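Local structure of single-stranded DNA specific exonuclease RecJ (Thermus thermophilus, 2ZXR) at residues Leu544-Ala549 / Glu602-Arg607; Gly558-Glu563 / Gly586-Leu591; Arg382-Leu387 / Lys411-Ala416; Ala331-Asp336 / Ala405-Phe410; Tyr210-Ala215 / Ser243-Leu248. The protein degrades single-stranded DNA exonucleolytically in the 5' to 3' direction, using divalent metal ions, and shows no detectable activity on single-stranded RNA. All coordinates share one frame; numbering follows the deposited sequence.

Contact 1 (Leu544-Ala549 / Glu602-Arg607); sequences LPLLEA and EVALGR
Ala604 fits beneath the start of helix 546-554, and its methyl is closely packed: CB lies 3.3 Å from Ala549 CB, tighter than ordinary van der Waals contact, and Leu544 O comes within 3.2 Å of the same Ala604 CB. Two leucines on the helix side share one rotamer yet do different work. Leu546 has CG swung away from its own nitrogen (chi1 -179°), which lays the branched end along the backbone of 605-607; CD1 is 3.9 Å from Leu605 O. The same first torsion in Leu544 brings its two methyls up against the carboxylate end of Glu602, crossing it at a slant, with CD1 3.9 Å from Glu602 OE2. Glu602 OE1 makes a salt bridge with Arg552. Polar links are few. Leu544 N donates to Val603 O at 2.8 Å, from above the carbonyl plane, and one water accepts from Leu546 N (3.2 Å) and donates to Gly606 O (3.2 Å). Here the chain leaves strand 541-543 for helix 546-554 and crosses the end of the neighbouring parallel strand 601-603, in the RecJ C-terminal domain. Its chemistry implies a mainly apolar helix-on-sheet joint, tight around Ala604, in which water satisfies an amide of the first helical turn that cannot bond within the helix.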
# COMPACT_ATOMS: atom_id res chain seq x y z
N LEU A 544 -33.11 7.93 -10.81
CA LEU A 544 -34.05 9.02 -10.64
C LEU A 544 -34.91 8.62 -9.44
O LEU A 544 -35.33 7.47 -9.34
CB LEU A 544 -34.94 9.15 -11.88
CG LEU A 544 -36.00 10.24 -11.93
CD1 LEU A 544 -35.34 11.61 -12.09
CD2 LEU A 544 -36.93 9.99 -13.12
N PRO A 545 -35.16 9.56 -8.51
CA PRO A 545 -35.97 9.31 -7.32
C PRO A 545 -37.37 8.82 -7.72
O PRO A 545 -37.93 9.28 -8.72
CB PRO A 545 -36.02 10.68 -6.64
CG PRO A 545 -34.70 11.29 -7.04
CD PRO A 545 -34.60 10.93 -8.50
N LEU A 546 -37.93 7.88 -6.96
CA LEU A 546 -39.25 7.33 -7.27
C LEU A 546 -40.34 8.40 -7.43
O LEU A 546 -41.18 8.31 -8.33
CB LEU A 546 -39.70 6.33 -6.22
CG LEU A 546 -41.08 5.73 -6.55
CD1 LEU A 546 -40.98 4.95 -7.85
CD2 LEU A 546 -41.56 4.80 -5.43
N LEU A 547 -40.34 9.40 -6.55
CA LEU A 547 -41.34 10.46 -6.63
C LEU A 547 -41.27 11.13 -8.00
O LEU A 547 -42.29 11.30 -8.66
CB LEU A 547 -41.11 11.52 -5.55
CG LEU A 547 -41.19 11.00 -4.11
CD1 LEU A 547 -40.79 12.12 -3.16
CD2 LEU A 547 -42.60 10.52 -3.82
N GLU A 548 -40.08 11.51 -8.43
CA GLU A 548 -39.95 12.14 -9.73
C GLU A 548 -40.40 11.22 -10.85
O GLU A 548 -41.07 11.66 -11.77
CB GLU A 548 -38.51 12.58 -9.99
CG GLU A 548 -38.09 13.81 -9.22
CD GLU A 548 -36.68 14.23 -9.56
OE1 GLU A 548 -36.35 14.32 -10.77
OE2 GLU A 548 -35.90 14.49 -8.62
N ALA A 549 -40.03 9.95 -10.77
CA ALA A 549 -40.40 9.01 -11.82
C ALA A 549 -41.92 8.85 -11.95
O ALA A 549 -42.45 8.80 -13.07
CB ALA A 549 -39.75 7.64 -11.56
N GLU A 602 -33.54 6.30 -17.69
CA GLU A 602 -33.61 6.83 -16.34
C GLU A 602 -34.31 5.75 -15.55
O GLU A 602 -35.34 5.21 -15.98
CB GLU A 602 -34.39 8.14 -16.32
CG GLU A 602 -33.64 9.21 -17.04
CD GLU A 602 -34.33 10.54 -16.95
OE1 GLU A 602 -34.93 10.94 -17.96
OE2 GLU A 602 -34.29 11.16 -15.87
N VAL A 603 -33.72 5.41 -14.41
CA VAL A 603 -34.25 4.33 -13.63
C VAL A 603 -34.61 4.71 -12.22
O VAL A 603 -33.84 5.36 -11.51
CB VAL A 603 -33.25 3.16 -13.60
CG1 VAL A 603 -33.82 1.98 -12.84
CG2 VAL A 603 -32.88 2.78 -15.03
N ALA A 604 -35.80 4.30 -11.82
CA ALA A 604 -36.27 4.55 -10.47
C ALA A 604 -36.61 3.16 -9.92
O ALA A 604 -36.84 2.22 -10.68
CB ALA A 604 -37.53 5.42 -10.51
N LEU A 605 -36.60 3.02 -8.61
CA LEU A 605 -36.93 1.74 -8.00
C LEU A 605 -38.16 2.01 -7.19
O LEU A 605 -39.26 1.50 -7.47
CB LEU A 605 -35.82 1.29 -7.07
CG LEU A 605 -34.47 1.02 -7.72
CD1 LEU A 605 -33.45 0.77 -6.60
CD2 LEU A 605 -34.59 -0.16 -8.68
N GLY A 606 -37.96 2.84 -6.19
CA GLY A 606 -39.03 3.21 -5.31
C GLY A 606 -38.58 3.63 -3.92
O GLY A 606 -37.42 4.02 -3.70
N ARG A 607 -39.54 3.56 -3.01
CA ARG A 607 -39.36 3.92 -1.61
C ARG A 607 -40.17 2.86 -0.85
O ARG A 607 -39.84 2.50 0.29
CB ARG A 607 -39.93 5.33 -1.37
CG ARG A 607 -39.65 5.92 0.00
CD ARG A 607 -38.16 5.87 0.34
NE ARG A 607 -37.76 4.54 0.77
CZ ARG A 607 -36.53 4.21 1.14
NH1 ARG A 607 -35.56 5.12 1.13
NH2 ARG A 607 -36.26 2.97 1.54
O HOH W 1 -36.46 6.99 -4.27

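Contact 2 (Gly558-Glu563 / Gly586-Leu591); sequences GVYVPE and GLWLGL
Tyr560 and Trp588 hold the middle of this parallel strand pair. Tyr560 N gives a bond to Leu587 O (3.0 Å), and Tyr560 O receives Leu589 N at 2.9 Å, so one residue is gripped through both its backbone polar groups, in the alternating pattern of a parallel bridge. With CG of Tyr560 anti to its nitrogen (chi1 162°), CD1 comes over the indole face near Trp588 CG and CD1. The rings form a T-shaped pair, the tyrosine edge toward the face of the five-membered ring, centroids 5.1 Å apart and planes at 71°. The indole NE1 donates to Pro582 O, away from the tyrosine. The face with Val559 and Leu587 is closer still: Val559 CG1 and Leu587 CD2, side by side and pointing the same way, are 3.2 Å apart. Beyond the bridge, Val561 CG2 presses on Leu589 CD1 at 3.4 Å, and Pro562 CD rests 3.6 Å from Gly590 CA. The Gly558-Gly586 end is loose by comparison. There a water donates to Gly558 O and accepts from Gly586 N. Strands 558-560 and 587-588 are neighbours in the five-stranded parallel sheet of the RecJ C-terminal domain. The chemistry implies a short ladder clamped at its centre by two bonds and an aromatic pair, with a single bridging water in place of a direct bond at the Gly558-Gly586 end.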
# COMPACT_ATOMS: atom_id res chain seq x y z
N GLY A 558 -43.54 7.53 -21.70
CA GLY A 558 -43.45 6.11 -21.99
C GLY A 558 -42.65 5.49 -20.85
O GLY A 558 -41.55 5.96 -20.55
N VAL A 559 -43.21 4.45 -20.23
CA VAL A 559 -42.56 3.79 -19.10
C VAL A 559 -42.64 2.27 -19.03
O VAL A 559 -43.60 1.64 -19.49
CB VAL A 559 -43.12 4.32 -17.77
CG1 VAL A 559 -42.91 5.80 -17.69
CG2 VAL A 559 -44.59 3.98 -17.64
N TYR A 560 -41.62 1.71 -18.39
CA TYR A 560 -41.52 0.28 -18.19
C TYR A 560 -41.63 -0.08 -16.72
O TYR A 560 -40.96 0.52 -15.87
CB TYR A 560 -40.19 -0.24 -18.77
CG TYR A 560 -39.78 -1.61 -18.26
CD1 TYR A 560 -38.70 -1.74 -17.37
CD2 TYR A 560 -40.45 -2.77 -18.67
CE1 TYR A 560 -38.29 -2.99 -16.91
CE2 TYR A 560 -40.05 -4.04 -18.20
CZ TYR A 560 -38.97 -4.14 -17.32
OH TYR A 560 -38.55 -5.36 -16.84
N VAL A 561 -42.51 -1.02 -16.42
CA VAL A 561 -42.71 -1.54 -15.07
C VAL A 561 -42.53 -3.05 -15.25
O VAL A 561 -43.29 -3.68 -16.00
CB VAL A 561 -44.14 -1.28 -14.52
CG1 VAL A 561 -44.28 -1.87 -13.12
CG2 VAL A 561 -44.44 0.21 -14.49
N PRO A 562 -41.54 -3.64 -14.58
CA PRO A 562 -41.31 -5.09 -14.71
C PRO A 562 -42.48 -6.01 -14.33
O PRO A 562 -43.27 -5.69 -13.43
CB PRO A 562 -40.07 -5.34 -13.84
CG PRO A 562 -40.14 -4.25 -12.83
CD PRO A 562 -40.58 -3.04 -13.63
N GLU A 563 -42.58 -7.15 -15.01
CA GLU A 563 -43.64 -8.13 -14.75
C GLU A 563 -43.75 -8.44 -13.26
O GLU A 563 -44.82 -8.76 -12.77
CB GLU A 563 -43.39 -9.42 -15.52
CG GLU A 563 -43.43 -9.29 -17.05
CD GLU A 563 -44.79 -8.84 -17.59
OE1 GLU A 563 -45.00 -8.95 -18.82
OE2 GLU A 563 -45.64 -8.36 -16.80
N GLY A 586 -37.89 5.08 -22.17
CA GLY A 586 -36.74 5.81 -21.67
C GLY A 586 -36.81 5.99 -20.15
O GLY A 586 -35.92 6.60 -19.54
N LEU A 587 -37.87 5.47 -19.52
CA LEU A 587 -38.04 5.59 -18.07
C LEU A 587 -38.40 4.23 -17.48
O LEU A 587 -39.32 3.57 -17.97
CB LEU A 587 -39.17 6.57 -17.74
CG LEU A 587 -39.41 6.77 -16.25
CD1 LEU A 587 -38.24 7.61 -15.69
CD2 LEU A 587 -40.74 7.47 -16.00
N TRP A 588 -37.69 3.80 -16.44
CA TRP A 588 -37.97 2.49 -15.84
C TRP A 588 -38.34 2.64 -14.38
O TRP A 588 -37.81 3.50 -13.68
CB TRP A 588 -36.73 1.56 -15.93
CG TRP A 588 -36.25 1.17 -17.33
CD1 TRP A 588 -36.87 1.43 -18.52
CD2 TRP A 588 -35.07 0.42 -17.64
NE1 TRP A 588 -36.14 0.87 -19.57
CE2 TRP A 588 -35.04 0.25 -19.05
CE3 TRP A 588 -34.04 -0.14 -16.88
CZ2 TRP A 588 -34.01 -0.44 -19.70
CZ3 TRP A 588 -33.01 -0.83 -17.53
CH2 TRP A 588 -33.01 -0.98 -18.92
N LEU A 589 -39.26 1.81 -13.93
CA LEU A 589 -39.70 1.86 -12.54
C LEU A 589 -39.21 0.62 -11.81
O LEU A 589 -39.58 0.38 -10.67
CB LEU A 589 -41.22 1.94 -12.47
CG LEU A 589 -41.85 3.16 -13.13
CD1 LEU A 589 -43.37 3.11 -12.96
CD2 LEU A 589 -41.30 4.43 -12.48
N GLY A 590 -38.40 -0.18 -12.50
CA GLY A 590 -37.90 -1.39 -11.92
C GLY A 590 -36.82 -1.90 -12.84
O GLY A 590 -36.51 -1.26 -13.85
N LEU A 591 -36.28 -3.07 -12.50
CA LEU A 591 -35.19 -3.65 -13.27
C LEU A 591 -35.64 -4.76 -14.21
O LEU A 591 -36.37 -5.67 -13.81
CB LEU A 591 -34.13 -4.22 -12.30
CG LEU A 591 -33.67 -3.28 -11.18
CD1 LEU A 591 -32.59 -3.96 -10.34
CD2 LEU A 591 -33.14 -2.01 -11.79
O HOH W 2 -40.02 7.11 -22.36

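Contact 3 (Arg382-Leu387 / Lys411-Ala416); sequences RSAEDL and KARVEA
Bends at chi2 (75°) and chi3 (71°) curl Arg413 back across the 382-387 turn and bring its guanidinium to Ser383 and Asp386 together. NH1 of Arg413 carries most of the polar contact: it donates to Ser383 O at 2.9 Å, in the carbonyl plane and on a lone pair, and to Asp386 OD1 at 3.0 Å, using that oxygen's syn lone pair. Arg413 NH2 adds only a weak bond to Asp386 OD1 at 3.4 Å. Carboxylate and guanidinium are nearly coplanar, 3° apart, so the salt bridge forms edge to edge and one carboxylate oxygen does the accepting. In the DHHA1 domain this is how helix 407-419 is fastened to the close of helix 377-383, where the chain passes through a 3-10 turn on its way to strand 390-393; Ser383 O belongs to that last stretch of helix. The bent aliphatic part of the arginine is used as well. Its CG is 3.3 Å from Ala384 CB, and Leu387 CD2 lies over one face of the guanidinium, toward its rim, 3.9 Å from Arg413 NH2. Further inward Ala384 CB meets Val414 CG1 at 4.4 Å, and Val414 goes on to pack against Val333 of strand 332-335.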
# COMPACT_ATOMS: atom_id res chain seq x y z
N ARG A 382 17.53 18.43 -12.29
CA ARG A 382 18.16 18.59 -13.60
C ARG A 382 17.88 19.99 -14.14
O ARG A 382 18.76 20.63 -14.66
CB ARG A 382 17.66 17.54 -14.58
CG ARG A 382 18.25 17.64 -15.98
CD ARG A 382 18.29 16.26 -16.61
NE ARG A 382 18.97 15.35 -15.68
CZ ARG A 382 18.76 14.04 -15.60
NH1 ARG A 382 17.87 13.47 -16.41
NH2 ARG A 382 19.42 13.30 -14.71
N SER A 383 16.65 20.47 -13.98
CA SER A 383 16.30 21.80 -14.47
C SER A 383 17.15 22.89 -13.83
O SER A 383 17.28 23.97 -14.39
CB SER A 383 14.81 22.10 -14.24
OG SER A 383 14.52 22.50 -12.90
N ALA A 384 17.72 22.61 -12.66
CA ALA A 384 18.56 23.60 -11.98
C ALA A 384 19.99 23.09 -11.79
O ALA A 384 20.71 23.58 -10.91
CB ALA A 384 17.94 23.91 -10.61
N GLU A 385 20.42 22.13 -12.62
CA GLU A 385 21.73 21.51 -12.45
C GLU A 385 23.00 22.36 -12.49
O GLU A 385 24.00 22.01 -11.84
CB GLU A 385 21.88 20.34 -13.43
CG GLU A 385 22.08 20.74 -14.87
CD GLU A 385 22.09 19.53 -15.80
OE1 GLU A 385 22.88 18.59 -15.56
OE2 GLU A 385 21.28 19.52 -16.75
N ASP A 386 22.99 23.45 -13.23
CA ASP A 386 24.18 24.29 -13.30
C ASP A 386 24.54 24.82 -11.89
O ASP A 386 25.71 25.13 -11.62
CB ASP A 386 23.93 25.49 -14.23
CG ASP A 386 22.76 26.35 -13.78
OD1 ASP A 386 21.60 25.86 -13.78
OD2 ASP A 386 22.98 27.52 -13.40
N LEU A 387 23.54 24.89 -11.03
CA LEU A 387 23.68 25.41 -9.66
C LEU A 387 24.18 24.41 -8.63
O LEU A 387 24.51 24.78 -7.51
CB LEU A 387 22.32 25.92 -9.19
CG LEU A 387 21.80 27.35 -9.30
CD1 LEU A 387 22.46 28.10 -10.43
CD2 LEU A 387 20.29 27.28 -9.45
N LYS A 411 15.83 27.92 -5.49
CA LYS A 411 14.41 27.95 -5.18
C LYS A 411 13.52 28.44 -6.32
O LYS A 411 12.54 27.78 -6.66
CB LYS A 411 14.16 28.81 -3.93
CG LYS A 411 12.71 28.99 -3.52
CD LYS A 411 12.66 29.75 -2.20
CE LYS A 411 11.32 29.66 -1.49
NZ LYS A 411 10.30 30.65 -1.95
N ALA A 412 13.86 29.59 -6.91
CA ALA A 412 13.03 30.13 -7.99
C ALA A 412 12.97 29.14 -9.14
O ALA A 412 11.92 28.92 -9.74
CB ALA A 412 13.58 31.47 -8.48
N ARG A 413 14.12 28.55 -9.43
CA ARG A 413 14.25 27.58 -10.49
C ARG A 413 13.34 26.36 -10.27
O ARG A 413 12.53 26.00 -11.15
CB ARG A 413 15.69 27.12 -10.57
CG ARG A 413 16.01 26.33 -11.80
CD ARG A 413 16.10 27.30 -12.97
NE ARG A 413 17.31 28.10 -12.87
CZ ARG A 413 18.52 27.67 -13.23
NH1 ARG A 413 18.68 26.46 -13.74
NH2 ARG A 413 19.58 28.46 -13.07
N VAL A 414 13.44 25.71 -9.12
CA VAL A 414 12.61 24.53 -8.93
C VAL A 414 11.14 24.90 -8.83
O VAL A 414 10.29 24.15 -9.28
CB VAL A 414 13.05 23.65 -7.72
CG1 VAL A 414 14.50 23.21 -7.93
CG2 VAL A 414 12.87 24.35 -6.43
N GLU A 415 10.84 26.06 -8.26
CA GLU A 415 9.45 26.50 -8.16
C GLU A 415 8.87 26.65 -9.57
O GLU A 415 7.69 26.35 -9.80
CB GLU A 415 9.34 27.86 -7.45
CG GLU A 415 9.61 27.84 -5.97
CD GLU A 415 9.53 29.23 -5.36
OE1 GLU A 415 9.42 30.21 -6.12
OE2 GLU A 415 9.58 29.36 -4.12
N ALA A 416 9.70 27.13 -10.49
CA ALA A 416 9.29 27.34 -11.87
C ALA A 416 9.14 26.01 -12.58
O ALA A 416 8.27 25.85 -13.42
CB ALA A 416 10.31 28.22 -12.63

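Contact 4 (Ala331-Asp336 / Ala405-Phe410); sequences AIVLLD and ALFPAF
Phe410 N donates to Leu406 O at 2.9 Å, the bond that opens helix 407-419, and this first turn sets Phe407 and Phe410 against Val333 and Leu335 of the facing strand. Across to the strand the contact is van der Waals, led by the Phe407 ring. Phe407 reaches straight out, CG turned away from its backbone nitrogen (chi1 -177°), and slides its ring past Leu335 in the opposite direction. Leu335 CB sits over the middle of that ring, 3.6 Å from the centroid and 9° off the normal, a CH-pi contact of nearly ideal placement. The far tip of the ring meets the strand backbone: Phe407 CZ is 3.4 Å from Leu334 C, and Val333 O lies near the ring plane at its edge, 3.5 Å from the same CZ. Strand 332-335 is an outer strand of the mixed DHHA1 sheet, with 359-363 beside it, and helix 407-419 covers one of its faces. Side chains alternate accordingly. Val333 and Leu335 turn to this helix, whereas Leu334 turns away to pack on Leu321 of helix 293-321. Val333 CG1 fills the angle between the two phenylalanines, 3.6 Å from Phe407 CE1 and 4.0 Å from Phe410 CD2. Phe407 also touches Val362 of the neighbouring strand 359-363, and the ring of Phe410 meets that of Phe400.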
# COMPACT_ATOMS: atom_id res chain seq x y z
N ALA A 331 6.00 24.12 -5.10
CA ALA A 331 7.11 23.38 -4.54
C ALA A 331 7.53 24.04 -3.24
O ALA A 331 7.56 25.25 -3.15
CB ALA A 331 8.28 23.36 -5.52
N ILE A 332 7.80 23.22 -2.23
CA ILE A 332 8.24 23.72 -0.94
C ILE A 332 9.77 23.58 -0.93
O ILE A 332 10.32 22.49 -1.14
CB ILE A 332 7.55 22.93 0.17
CG1 ILE A 332 6.04 23.16 0.05
CG2 ILE A 332 8.02 23.40 1.54
CD1 ILE A 332 5.23 22.45 1.11
N VAL A 333 10.45 24.71 -0.74
CA VAL A 333 11.90 24.73 -0.78
C VAL A 333 12.38 25.46 0.45
O VAL A 333 12.20 26.66 0.59
CB VAL A 333 12.40 25.42 -2.08
CG1 VAL A 333 13.91 25.19 -2.28
CG2 VAL A 333 11.63 24.88 -3.27
N LEU A 334 13.00 24.72 1.35
CA LEU A 334 13.45 25.31 2.59
C LEU A 334 14.91 25.05 2.87
O LEU A 334 15.48 24.04 2.46
CB LEU A 334 12.58 24.79 3.74
CG LEU A 334 11.08 24.90 3.39
CD1 LEU A 334 10.24 24.08 4.38
CD2 LEU A 334 10.67 26.37 3.42
N LEU A 335 15.50 25.99 3.59
CA LEU A 335 16.89 25.98 3.97
C LEU A 335 16.97 25.96 5.48
O LEU A 335 16.30 26.74 6.14
CB LEU A 335 17.58 27.25 3.45
CG LEU A 335 19.02 27.51 3.91
CD1 LEU A 335 19.96 26.44 3.31
CD2 LEU A 335 19.47 28.92 3.45
N ASP A 336 17.80 25.07 6.02
CA ASP A 336 18.00 24.99 7.45
C ASP A 336 19.50 24.77 7.61
O ASP A 336 19.98 23.64 7.74
CB ASP A 336 17.19 23.85 8.06
CG ASP A 336 17.35 23.75 9.55
OD1 ASP A 336 17.90 24.70 10.15
OD2 ASP A 336 16.92 22.74 10.14
N ALA A 405 24.74 29.48 -0.72
CA ALA A 405 24.63 30.87 -1.19
C ALA A 405 23.74 30.94 -2.42
O ALA A 405 23.14 31.96 -2.71
CB ALA A 405 26.02 31.47 -1.50
N LEU A 406 23.66 29.82 -3.13
CA LEU A 406 22.85 29.73 -4.34
C LEU A 406 21.40 29.30 -4.06
O LEU A 406 20.63 29.07 -5.00
CB LEU A 406 23.49 28.73 -5.30
CG LEU A 406 24.86 29.14 -5.85
CD1 LEU A 406 25.45 28.03 -6.71
CD2 LEU A 406 24.68 30.47 -6.65
N PHE A 407 21.02 29.19 -2.79
CA PHE A 407 19.67 28.76 -2.44
C PHE A 407 18.53 29.59 -3.06
O PHE A 407 17.60 29.02 -3.65
CB PHE A 407 19.51 28.72 -0.91
CG PHE A 407 18.16 28.21 -0.46
CD1 PHE A 407 17.86 26.84 -0.50
CD2 PHE A 407 17.18 29.10 -0.01
CE1 PHE A 407 16.59 26.36 -0.10
CE2 PHE A 407 15.91 28.64 0.40
CZ PHE A 407 15.61 27.26 0.35
N PRO A 408 18.57 30.93 -2.92
CA PRO A 408 17.45 31.66 -3.54
C PRO A 408 17.29 31.37 -5.04
O PRO A 408 16.17 31.23 -5.54
CB PRO A 408 17.78 33.12 -3.27
CG PRO A 408 18.51 33.05 -1.90
CD PRO A 408 19.42 31.83 -2.12
N ALA A 409 18.41 31.24 -5.75
CA ALA A 409 18.36 30.98 -7.18
C ALA A 409 17.82 29.58 -7.45
O ALA A 409 17.05 29.35 -8.39
CB ALA A 409 19.77 31.12 -7.78
N PHE A 410 18.24 28.64 -6.61
CA PHE A 410 17.81 27.25 -6.71
C PHE A 410 16.30 27.19 -6.50
O PHE A 410 15.59 26.51 -7.23
CB PHE A 410 18.50 26.42 -5.63
CG PHE A 410 18.01 24.99 -5.56
CD1 PHE A 410 18.36 24.06 -6.54
CD2 PHE A 410 17.18 24.59 -4.51
CE1 PHE A 410 17.88 22.74 -6.47
CE2 PHE A 410 16.70 23.28 -4.43
CZ PHE A 410 17.05 22.36 -5.40

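Contact 5 (Tyr210-Ala215 / Ser243-Leu248); sequences YADLAA and SSWVGL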
# COMPACT_ATOMS: atom_id res chain seq x y z
N TYR A 210 18.68 -17.66 6.64
CA TYR A 210 19.10 -16.28 6.34
C TYR A 210 17.93 -15.47 5.77
O TYR A 210 18.07 -14.28 5.42
CB TYR A 210 20.24 -16.28 5.31
CG TYR A 210 21.52 -16.83 5.86
CD1 TYR A 210 22.43 -15.98 6.47
CD2 TYR A 210 21.82 -18.20 5.79
CE1 TYR A 210 23.62 -16.47 7.00
CE2 TYR A 210 23.01 -18.71 6.32
CZ TYR A 210 23.91 -17.83 6.93
OH TYR A 210 25.09 -18.27 7.48
N ALA A 211 16.77 -16.11 5.67
CA ALA A 211 15.63 -15.42 5.09
C ALA A 211 15.04 -14.33 6.01
O ALA A 211 14.40 -13.42 5.51
CB ALA A 211 14.56 -16.43 4.70
N ASP A 212 15.23 -14.43 7.33
CA ASP A 212 14.72 -13.38 8.23
C ASP A 212 15.50 -12.10 7.97
O ASP A 212 14.90 -11.02 7.82
CB ASP A 212 14.78 -13.79 9.72
CG ASP A 212 16.10 -14.44 10.13
OD1 ASP A 212 16.16 -14.93 11.30
OD2 ASP A 212 17.05 -14.46 9.31
N LEU A 213 16.83 -12.21 7.88
CA LEU A 213 17.65 -11.03 7.57
C LEU A 213 17.24 -10.46 6.21
O LEU A 213 17.10 -9.25 6.05
CB LEU A 213 19.15 -11.39 7.46
CG LEU A 213 19.86 -11.82 8.74
CD1 LEU A 213 21.26 -12.37 8.42
CD2 LEU A 213 19.94 -10.60 9.67
N ALA A 214 17.06 -11.34 5.23
CA ALA A 214 16.70 -10.92 3.87
C ALA A 214 15.33 -10.24 3.81
O ALA A 214 15.15 -9.27 3.06
CB ALA A 214 16.73 -12.16 2.91
N ALA A 215 14.37 -10.76 4.57
CA ALA A 215 13.02 -10.19 4.65
C ALA A 215 13.06 -8.78 5.27
O ALA A 215 12.38 -7.86 4.80
CB ALA A 215 12.09 -11.10 5.49
N SER A 243 15.08 -16.73 15.48
CA SER A 243 16.22 -16.50 14.61
C SER A 243 17.51 -17.16 15.02
O SER A 243 17.78 -17.31 16.20
CB SER A 243 16.49 -15.00 14.48
OG SER A 243 17.53 -14.78 13.53
N SER A 244 18.31 -17.53 14.04
CA SER A 244 19.63 -18.10 14.33
C SER A 244 20.54 -16.92 14.72
O SER A 244 21.64 -17.13 15.22
CB SER A 244 20.23 -18.78 13.09
OG SER A 244 19.50 -19.94 12.74
N TRP A 245 20.06 -15.69 14.46
CA TRP A 245 20.84 -14.47 14.74
C TRP A 245 20.27 -13.80 15.98
O TRP A 245 19.31 -13.06 15.87
CB TRP A 245 20.77 -13.54 13.54
CG TRP A 245 20.58 -14.30 12.25
CD1 TRP A 245 19.56 -14.14 11.35
CD2 TRP A 245 21.40 -15.36 11.75
NE1 TRP A 245 19.70 -15.05 10.32
CE2 TRP A 245 20.82 -15.80 10.54
CE3 TRP A 245 22.57 -15.98 12.22
CZ2 TRP A 245 21.37 -16.84 9.78
CZ3 TRP A 245 23.13 -17.01 11.47
CH2 TRP A 245 22.52 -17.43 10.25
N VAL A 246 20.88 -14.05 17.13
CA VAL A 246 20.38 -13.54 18.41
C VAL A 246 20.10 -12.04 18.45
O VAL A 246 19.17 -11.63 19.12
CB VAL A 246 21.32 -13.95 19.61
CG1 VAL A 246 22.64 -13.15 19.61
CG2 VAL A 246 20.56 -13.75 20.92
N GLY A 247 20.88 -11.24 17.73
CA GLY A 247 20.66 -9.80 17.71
C GLY A 247 19.34 -9.41 17.05
O GLY A 247 18.66 -8.47 17.50
N LEU A 248 18.97 -10.12 15.99
CA LEU A 248 17.73 -9.82 15.30
C LEU A 248 16.56 -10.28 16.18
O LEU A 248 15.56 -9.57 16.34
CB LEU A 248 17.68 -10.55 13.96
CG LEU A 248 16.38 -10.34 13.19
CD1 LEU A 248 16.16 -8.83 12.94
CD2 LEU A 248 16.43 -11.10 11.85
O HOH W 3 17.28 -17.36 11.25
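The first turn of helix 211-220 faces the loop that leads into helix 246-254, with Asp212 CA and Ser243 CA 7.3 Å apart. Asp212 spans the gap. Its CG lies between backbone nitrogen and carbonyl carbon (chi1 45°), and both oxygens are engaged. OD1 of Asp212 accepts from Ser243 OG at 2.6 Å and from a water that in turn takes a bond from Ser244 N; OD2 receives the aspartate's neighbour Leu213 N at 2.7 Å and, weakly, Trp245 NE1 at 2.9 Å, the indole presenting its edge. Ser243 OG also accepts from Trp245 N, 2.8 Å away, closing an ST turn that ties the serine bonded to Asp212 to the tryptophan. The indole is sandwiched. Leu213 CD1 lies over one face, in a CH-pi contact 3.9 Å from the centroid of the five-membered ring, and Ser244 CB covers the opposite face. Tyr210 meets the far ring obliquely, planes at 38°, with Tyr210 CE1 3.6 Å from Trp245 CH2. Leu213 and Tyr210 also pack on Ile91 and Arg94, respectively, of helix 83-98, whose first turn carries metal-binding Asp84. The result is a buried helix-loop joint of a DHH-family phosphoesterase, the Leu213 side chain about 9 Å from that of Asp84.

Overall arrangement
The five contacts sample three regions of an elongated monomer. Contacts 1 and 2, with centres 10 Å apart, share the C-terminal sheet: Glu602 O and Trp588 N, 2.8 Å apart, and Ala604 N and Trp588 O, 2.9 Å apart, probably bond strand 601-603 to 587-588. Contacts 3 and 4 both use helix 407-419 of the DHHA1 domain; their centres are 9 Å apart, and Val414 CG2 reaches Val333 CG2 at 3.4 Å. Contact 5 stands nearest the active site, the Leu213 side chain about 14 Å from the bound magnesium. It lies about 42 Å, centre to centre, from contact 4 and 62 Å from contact 1, which lies on the opposite side of the chain's centre.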